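Local structure of N-acetyltransferase (Staphylococcus aureus subsp. aureus, 4M85) at residues A[160-172]-A[176-185]. The protein probably transfers an acetyl group from acetyl-coenzyme A to an amine, as other GNAT-family N-acetyltransferases do. Numbering follows the deposited sequence.
Sequences KLYKKVGFISDGQ and YKHMYHHLIV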
ATOM      1  N   LYS A 160     -16.100  -7.291  -4.963  1.00 26.73           N
ATOM      2  CA  LYS A 160     -17.018  -8.147  -4.217  1.00 29.25           C
ATOM      3  C   LYS A 160     -16.498  -8.369  -2.815  1.00 28.76           C
ATOM      4  O   LYS A 160     -17.234  -8.251  -1.860  1.00 27.49           O
ATOM      5  CB  LYS A 160     -17.144  -9.519  -4.857  1.00 33.79           C
ATOM      6  CG  LYS A 160     -17.762  -9.541  -6.228  1.00 36.61           C
ATOM      7  CD  LYS A 160     -17.699 -10.951  -6.775  1.00 38.68           C
ATOM      8  CE  LYS A 160     -18.518 -11.082  -8.036  1.00 43.19           C
ATOM      9  NZ  LYS A 160     -18.307 -12.422  -8.647  1.00 48.10           N
ATOM     10  N   LEU A 161     -15.220  -8.727  -2.705  1.00 30.12           N
ATOM     11  CA  LEU A 161     -14.559  -8.855  -1.399  1.00 31.42           C
ATOM     12  C   LEU A 161     -14.767  -7.603  -0.547  1.00 30.56           C
ATOM     13  O   LEU A 161     -15.162  -7.702   0.627  1.00 31.25           O
ATOM     14  CB  LEU A 161     -13.060  -9.188  -1.558  1.00 35.19           C
ATOM     15  CG  LEU A 161     -12.114  -9.113  -0.337  1.00 38.09           C
ATOM     16  CD1 LEU A 161     -12.662  -9.861   0.883  1.00 40.89           C
ATOM     17  CD2 LEU A 161     -10.733  -9.633  -0.694  1.00 38.24           C
ATOM     18  N   TYR A 162     -14.576  -6.424  -1.135  1.00 26.82           N
ATOM     19  CA  TYR A 162     -14.731  -5.186  -0.360  1.00 24.35           C
ATOM     20  C   TYR A 162     -16.166  -4.925   0.076  1.00 25.66           C
ATOM     21  O   TYR A 162     -16.409  -4.571   1.256  1.00 23.39           O
ATOM     22  CB  TYR A 162     -14.163  -3.974  -1.102  1.00 22.45           C
ATOM     23  CG  TYR A 162     -12.707  -4.140  -1.475  1.00 21.56           C
ATOM     24  CD1 TYR A 162     -11.833  -4.786  -0.627  1.00 20.58           C
ATOM     25  CD2 TYR A 162     -12.213  -3.646  -2.681  1.00 21.52           C
ATOM     26  CE1 TYR A 162     -10.514  -4.968  -0.959  1.00 22.47           C
ATOM     27  CE2 TYR A 162     -10.878  -3.819  -3.033  1.00 22.03           C
ATOM     28  CZ  TYR A 162     -10.038  -4.483  -2.163  1.00 22.64           C
ATOM     29  OH  TYR A 162      -8.719  -4.675  -2.459  1.00 23.90           O
ATOM     30  N   LYS A 163     -17.111  -5.093  -0.851  1.00 25.71           N
ATOM     31  CA  LYS A 163     -18.538  -4.948  -0.517  1.00 27.69           C
ATOM     32  C   LYS A 163     -18.992  -5.969   0.514  1.00 27.52           C
ATOM     33  O   LYS A 163     -19.863  -5.669   1.313  1.00 31.25           O
ATOM     34  CB  LYS A 163     -19.440  -5.025  -1.754  1.00 28.03           C
ATOM     35  CG  LYS A 163     -19.394  -3.810  -2.677  1.00 28.67           C
ATOM     36  CD  LYS A 163     -19.974  -2.592  -1.990  1.00 30.96           C
ATOM     37  CE  LYS A 163     -19.922  -1.349  -2.850  1.00 29.70           C
ATOM     38  NZ  LYS A 163     -21.125  -1.203  -3.682  1.00 30.18           N
ATOM     39  N   LYS A 164     -18.393  -7.153   0.512  1.00 28.62           N
ATOM     40  CA  LYS A 164     -18.765  -8.200   1.467  1.00 28.56           C
ATOM     41  C   LYS A 164     -18.382  -7.824   2.903  1.00 28.83           C
ATOM     42  O   LYS A 164     -19.129  -8.131   3.826  1.00 29.21           O
ATOM     43  CB  LYS A 164     -18.138  -9.533   1.085  1.00 29.03           C
ATOM     44  CG  LYS A 164     -18.804 -10.738   1.736  1.00 30.67           C
ATOM     45  CD  LYS A 164     -18.139 -12.054   1.347  1.00 31.30           C
ATOM     46  CE  LYS A 164     -18.612 -13.202   2.254  1.00 32.92           C
ATOM     47  NZ  LYS A 164     -18.328 -14.536   1.635  1.00 34.45           N
ATOM     48  N   VAL A 165     -17.237  -7.165   3.108  1.00 27.97           N
ATOM     49  CA  VAL A 165     -16.879  -6.701   4.458  1.00 28.77           C
ATOM     50  C   VAL A 165     -17.495  -5.349   4.779  1.00 26.54           C
ATOM     51  O   VAL A 165     -17.239  -4.801   5.839  1.00 28.80           O
ATOM     52  CB  VAL A 165     -15.353  -6.645   4.726  1.00 29.85           C
ATOM     53  CG1 VAL A 165     -14.703  -7.969   4.370  1.00 30.96           C
ATOM     54  CG2 VAL A 165     -14.693  -5.508   3.971  1.00 29.93           C
ATOM     55  N   GLY A 166     -18.286  -4.794   3.873  1.00 26.72           N
ATOM     56  CA  GLY A 166     -19.134  -3.635   4.216  1.00 25.30           C
ATOM     57  C   GLY A 166     -18.807  -2.295   3.591  1.00 25.44           C
ATOM     58  O   GLY A 166     -19.406  -1.274   3.966  1.00 26.50           O
ATOM     59  N   PHE A 167     -17.871  -2.259   2.645  1.00 25.10           N
ATOM     60  CA  PHE A 167     -17.563  -0.994   1.935  1.00 24.41           C
ATOM     61  C   PHE A 167     -18.732  -0.582   1.042  1.00 26.27           C
ATOM     62  O   PHE A 167     -19.445  -1.433   0.525  1.00 26.54           O
ATOM     63  CB  PHE A 167     -16.291  -1.125   1.073  1.00 23.75           C
ATOM     64  CG  PHE A 167     -14.993  -1.113   1.864  1.00 20.42           C
ATOM     65  CD1 PHE A 167     -14.414  -2.295   2.280  1.00 20.76           C
ATOM     66  CD2 PHE A 167     -14.350   0.067   2.159  1.00 20.56           C
ATOM     67  CE1 PHE A 167     -13.225  -2.303   2.976  1.00 19.61           C
ATOM     68  CE2 PHE A 167     -13.145   0.081   2.867  1.00 20.53           C
ATOM     69  CZ  PHE A 167     -12.575  -1.116   3.275  1.00 19.79           C
ATOM     70  N   ILE A 168     -18.905   0.723   0.835  1.00 27.25           N
ATOM     71  CA  ILE A 168     -19.913   1.226  -0.071  1.00 29.07           C
ATOM     72  C   ILE A 168     -19.286   2.219  -1.058  1.00 27.67           C
ATOM     73  O   ILE A 168     -18.223   2.801  -0.802  1.00 25.83           O
ATOM     74  CB  ILE A 168     -21.112   1.873   0.670  1.00 31.45           C
ATOM     75  CG1 ILE A 168     -20.726   3.198   1.312  1.00 33.83           C
ATOM     76  CG2 ILE A 168     -21.701   0.922   1.716  1.00 30.26           C
ATOM     77  CD1 ILE A 168     -21.845   4.213   1.260  1.00 35.47           C
ATOM     78  N   SER A 169     -19.950   2.390  -2.190  1.00 25.10           N
ATOM     79  CA  SER A 169     -19.424   3.212  -3.258  1.00 24.76           C
ATOM     80  C   SER A 169     -19.467   4.678  -2.847  1.00 24.32           C
ATOM     81  O   SER A 169     -20.421   5.140  -2.209  1.00 22.62           O
ATOM     82  CB  SER A 169     -20.211   2.982  -4.545  1.00 25.33           C
ATOM     83  OG  SER A 169     -20.245   1.602  -4.855  1.00 26.79           O
ATOM     84  N   ASP A 170     -18.400   5.387  -3.176  1.00 24.11           N
ATOM     85  CA  ASP A 170     -18.328   6.822  -2.939  1.00 24.71           C
ATOM     86  C   ASP A 170     -17.588   7.466  -4.085  1.00 23.40           C
ATOM     87  O   ASP A 170     -16.617   8.195  -3.876  1.00 25.02           O
ATOM     88  CB  ASP A 170     -17.653   7.120  -1.596  1.00 25.64           C
ATOM     89  CG  ASP A 170     -17.570   8.599  -1.304  1.00 27.46           C
ATOM     90  OD1 ASP A 170     -18.488   9.325  -1.740  1.00 31.03           O
ATOM     91  OD2 ASP A 170     -16.579   9.052  -0.676  1.00 27.55           O
ATOM     92  N   GLY A 171     -18.039   7.168  -5.302  1.00 22.51           N
ATOM     93  CA  GLY A 171     -17.547   7.818  -6.516  1.00 21.74           C
ATOM     94  C   GLY A 171     -16.382   7.065  -7.136  1.00 23.12           C
ATOM     95  O   GLY A 171     -15.918   6.065  -6.586  1.00 23.16           O
ATOM     96  N   GLN A 172     -15.953   7.537  -8.296  1.00 23.15           N
ATOM     97  CA  GLN A 172     -14.828   7.005  -9.031  1.00 26.43           C
ATOM     98  C   GLN A 172     -13.698   8.045  -9.089  1.00 27.48           C
ATOM     99  O   GLN A 172     -13.947   9.258  -9.030  1.00 29.81           O
ATOM    100  CB  GLN A 172     -15.268   6.593 -10.432  1.00 27.27           C
ATOM    101  CG  GLN A 172     -15.908   5.208 -10.503  1.00 28.62           C
ATOM    102  CD  GLN A 172     -17.103   5.003  -9.560  1.00 31.54           C
ATOM    103  OE1 GLN A 172     -17.098   4.104  -8.707  1.00 30.54           O
ATOM    104  NE2 GLN A 172     -18.135   5.818  -9.726  1.00 31.20           N
ATOM    105  N   TYR A 176      -3.238   8.007 -12.422  1.00 26.19           N
ATOM    106  CA  TYR A 176      -2.239   7.576 -13.396  1.00 27.26           C
ATOM    107  C   TYR A 176      -2.858   6.801 -14.564  1.00 27.42           C
ATOM    108  O   TYR A 176      -2.447   5.699 -14.874  1.00 29.61           O
ATOM    109  CB  TYR A 176      -1.143   6.786 -12.670  1.00 27.32           C
ATOM    110  CG  TYR A 176      -0.699   7.516 -11.409  1.00 25.08           C
ATOM    111  CD1 TYR A 176       0.171   8.594 -11.485  1.00 24.73           C
ATOM    112  CD2 TYR A 176      -1.193   7.163 -10.165  1.00 24.73           C
ATOM    113  CE1 TYR A 176       0.573   9.280 -10.358  1.00 23.36           C
ATOM    114  CE2 TYR A 176      -0.813   7.849  -9.025  1.00 23.95           C
ATOM    115  CZ  TYR A 176       0.073   8.902  -9.127  1.00 24.04           C
ATOM    116  OH  TYR A 176       0.454   9.595  -8.018  1.00 23.54           O
ATOM    117  N   LYS A 177      -3.870   7.396 -15.186  1.00 28.51           N
ATOM    118  CA  LYS A 177      -4.509   6.851 -16.388  1.00 33.00           C
ATOM    119  C   LYS A 177      -5.261   5.529 -16.178  1.00 33.11           C
ATOM    120  O   LYS A 177      -5.510   4.815 -17.155  1.00 32.82           O
ATOM    121  CB  LYS A 177      -3.493   6.659 -17.549  1.00 36.57           C
ATOM    122  CG  LYS A 177      -2.528   7.825 -17.809  1.00 40.17           C
ATOM    123  CD  LYS A 177      -3.235   9.120 -18.207  1.00 43.31           C
ATOM    124  CE  LYS A 177      -3.464   9.205 -19.712  1.00 44.52           C
ATOM    125  NZ  LYS A 177      -4.675  10.024 -20.032  1.00 46.78           N
ATOM    126  N   HIS A 178      -5.593   5.181 -14.933  1.00 31.79           N
ATOM    127  CA  HIS A 178      -6.503   4.060 -14.682  1.00 32.75           C
ATOM    128  C   HIS A 178      -7.602   4.524 -13.745  1.00 31.10           C
ATOM    129  O   HIS A 178      -7.383   5.397 -12.889  1.00 32.05           O
ATOM    130  CB  HIS A 178      -5.780   2.830 -14.109  1.00 37.87           C
ATOM    131  CG  HIS A 178      -4.782   2.217 -15.047  1.00 44.69           C
ATOM    132  ND1 HIS A 178      -3.509   1.853 -14.654  1.00 49.21           N
ATOM    133  CD2 HIS A 178      -4.863   1.917 -16.368  1.00 50.18           C
ATOM    134  CE1 HIS A 178      -2.851   1.355 -15.687  1.00 48.87           C
ATOM    135  NE2 HIS A 178      -3.650   1.382 -16.739  1.00 51.26           N
ATOM    136  N   MET A 179      -8.790   3.962 -13.932  1.00 26.82           N
ATOM    137  CA  MET A 179      -9.957   4.328 -13.146  1.00 27.23           C
ATOM    138  C   MET A 179     -10.151   3.384 -11.938  1.00 24.22           C
ATOM    139  O   MET A 179      -9.958   2.156 -12.024  1.00 20.95           O
ATOM    140  CB  MET A 179     -11.205   4.296 -14.041  1.00 31.62           C
ATOM    141  CG  MET A 179     -12.271   5.314 -13.686  1.00 35.03           C
ATOM    142  SD  MET A 179     -11.751   7.062 -13.722  1.00 39.40           S
ATOM    143  CE  MET A 179     -10.881   7.092 -15.261  1.00 33.87           C
ATOM    144  N   TYR A 180     -10.536   3.970 -10.815  1.00 21.12           N
ATOM    145  CA  TYR A 180     -10.737   3.233  -9.579  1.00 20.24           C
ATOM    146  C   TYR A 180     -12.082   3.578  -8.925  1.00 20.50           C
ATOM    147  O   TYR A 180     -12.521   4.729  -8.945  1.00 19.06           O
ATOM    148  CB  TYR A 180      -9.631   3.580  -8.584  1.00 20.14           C
ATOM    149  CG  TYR A 180      -8.245   3.183  -9.032  1.00 19.91           C
ATOM    150  CD1 TYR A 180      -7.513   3.988  -9.887  1.00 20.73           C
ATOM    151  CD2 TYR A 180      -7.672   1.998  -8.600  1.00 20.69           C
ATOM    152  CE1 TYR A 180      -6.244   3.625 -10.282  1.00 20.93           C
ATOM    153  CE2 TYR A 180      -6.412   1.627  -8.989  1.00 20.03           C
ATOM    154  CZ  TYR A 180      -5.706   2.439  -9.838  1.00 20.56           C
ATOM    155  OH  TYR A 180      -4.447   2.067 -10.252  1.00 21.61           O
ATOM    156  N   HIS A 181     -12.686   2.595  -8.277  1.00 20.16           N
ATOM    157  CA  HIS A 181     -13.851   2.837  -7.420  1.00 20.80           C
ATOM    158  C   HIS A 181     -13.364   3.328  -6.068  1.00 20.81           C
ATOM    159  O   HIS A 181     -12.634   2.609  -5.382  1.00 20.70           O
ATOM    160  CB  HIS A 181     -14.625   1.545  -7.189  1.00 19.66           C
ATOM    161  CG  HIS A 181     -15.254   0.971  -8.419  1.00 20.46           C
ATOM    162  ND1 HIS A 181     -16.300   1.584  -9.078  1.00 20.40           N
ATOM    163  CD2 HIS A 181     -15.059  -0.216  -9.047  1.00 19.97           C
ATOM    164  CE1 HIS A 181     -16.686   0.822 -10.087  1.00 20.88           C
ATOM    165  NE2 HIS A 181     -15.952  -0.277 -10.087  1.00 20.01           N
ATOM    166  N   HIS A 182     -13.769   4.531  -5.672  1.00 21.82           N
ATOM    167  CA  HIS A 182     -13.489   5.009  -4.322  1.00 21.61           C
ATOM    168  C   HIS A 182     -14.552   4.417  -3.403  1.00 22.31           C
ATOM    169  O   HIS A 182     -15.753   4.603  -3.632  1.00 25.47           O
ATOM    170  CB  HIS A 182     -13.482   6.535  -4.266  1.00 22.23           C
ATOM    171  CG  HIS A 182     -12.920   7.080  -2.994  1.00 23.00           C
ATOM    172  ND1 HIS A 182     -11.564   7.114  -2.732  1.00 24.32           N
ATOM    173  CD2 HIS A 182     -13.527   7.567  -1.889  1.00 23.09           C
ATOM    174  CE1 HIS A 182     -11.364   7.627  -1.535  1.00 23.57           C
ATOM    175  NE2 HIS A 182     -12.538   7.909  -1.003  1.00 23.96           N
ATOM    176  N   LEU A 183     -14.112   3.689  -2.387  1.00 21.85           N
ATOM    177  CA  LEU A 183     -14.987   2.959  -1.465  1.00 22.32           C
ATOM    178  C   LEU A 183     -14.738   3.388  -0.022  1.00 22.34           C
ATOM    179  O   LEU A 183     -13.607   3.671   0.353  1.00 22.25           O
ATOM    180  CB  LEU A 183     -14.717   1.456  -1.575  1.00 21.90           C
ATOM    181  CG  LEU A 183     -14.848   0.835  -2.970  1.00 21.63           C
ATOM    182  CD1 LEU A 183     -14.559  -0.656  -2.962  1.00 20.91           C
ATOM    183  CD2 LEU A 183     -16.240   1.082  -3.495  1.00 21.92           C
ATOM    184  N   ILE A 184     -15.798   3.415   0.787  1.00 24.19           N
ATOM    185  CA  ILE A 184     -15.694   3.755   2.208  1.00 23.11           C
ATOM    186  C   ILE A 184     -16.475   2.815   3.113  1.00 24.54           C
ATOM    187  O   ILE A 184     -17.502   2.250   2.702  1.00 24.74           O
ATOM    188  CB  ILE A 184     -16.190   5.177   2.469  1.00 24.22           C
ATOM    189  CG1 ILE A 184     -17.614   5.352   1.907  1.00 25.91           C
ATOM    190  CG2 ILE A 184     -15.247   6.171   1.819  1.00 24.91           C
ATOM    191  CD1 ILE A 184     -18.489   6.283   2.719  1.00 25.94           C
ATOM    192  N   VAL A 185     -16.022   2.692   4.361  1.00 23.14           N
ATOM    193  CA  VAL A 185     -16.760   1.958   5.385  1.00 24.87           C
ATOM    194  C   VAL A 185     -16.713   2.698   6.724  1.00 23.85           C
ATOM    195  O   VAL A 185     -15.708   3.347   7.028  1.00 23.19           O
ATOM    196  CB  VAL A 185     -16.252   0.517   5.536  1.00 27.16           C
ATOM    197  CG1 VAL A 185     -14.791   0.487   5.904  1.00 29.73           C
ATOM    198  CG2 VAL A 185     -17.062  -0.234   6.591  1.00 30.56           C
TER
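L183 of strand 178-184 packs its two methyl branches against Y162 and S169. Its CB lies 4.0 Å from CD2 of the F167 ring; CG, anti to the carbonyl carbon, then splits the branches. CD1 packs on Y162, 3.8 Å from its CD2, the two side chains crossing at about a right angle, while CD2 rests against the backbone of S169. A forked leucine thus bridges helix 156-164 and strand 168-175, and L149 of the neighbouring strand 147-152 also touches it. Farther along, V185 lays CG1 over one face of F167 in a CH-pi contact, 3.8 Å from the ring centroid. The helix ends in a Schellman motif at G166, whose positive phi suits glycine and turns the chain into the strand.

Strands 168-175 and 178-184 form a beta hairpin at one edge of the GNAT-fold sheet, 178-184 lying between 147-152 and the outermost strand 168-175. I168 and I184 are an antiparallel hydrogen-bonded pair: I168 N to I184 O is 2.8 Å, and I184 N returns a bond to I168 O. Their beta-branched side chains meet through CG1 atoms on the same face. Beyond S169 the register slips by one residue, a beta bulge; G171 within it has the positive phi that glycine readily adopts. D170 N donates to H182 O, and H182 N to G171 O. Past the bulge, Q172 bends at chi2 (55°) to bring OE1 to H181 ND1 at 2.7 Å. This bond is nearly straight (165°) and lies near the imidazole plane, although the amide stands 81° from the ring.

D170 OD2 approaches the H182 edge at CD2 (3.6 Å), but its salt bridge is to K110, while H182 ND1 bonds N150 OD1 and NE2 bonds E113 OE2. The bond to Q172 implies that H181 carries a proton on ND1.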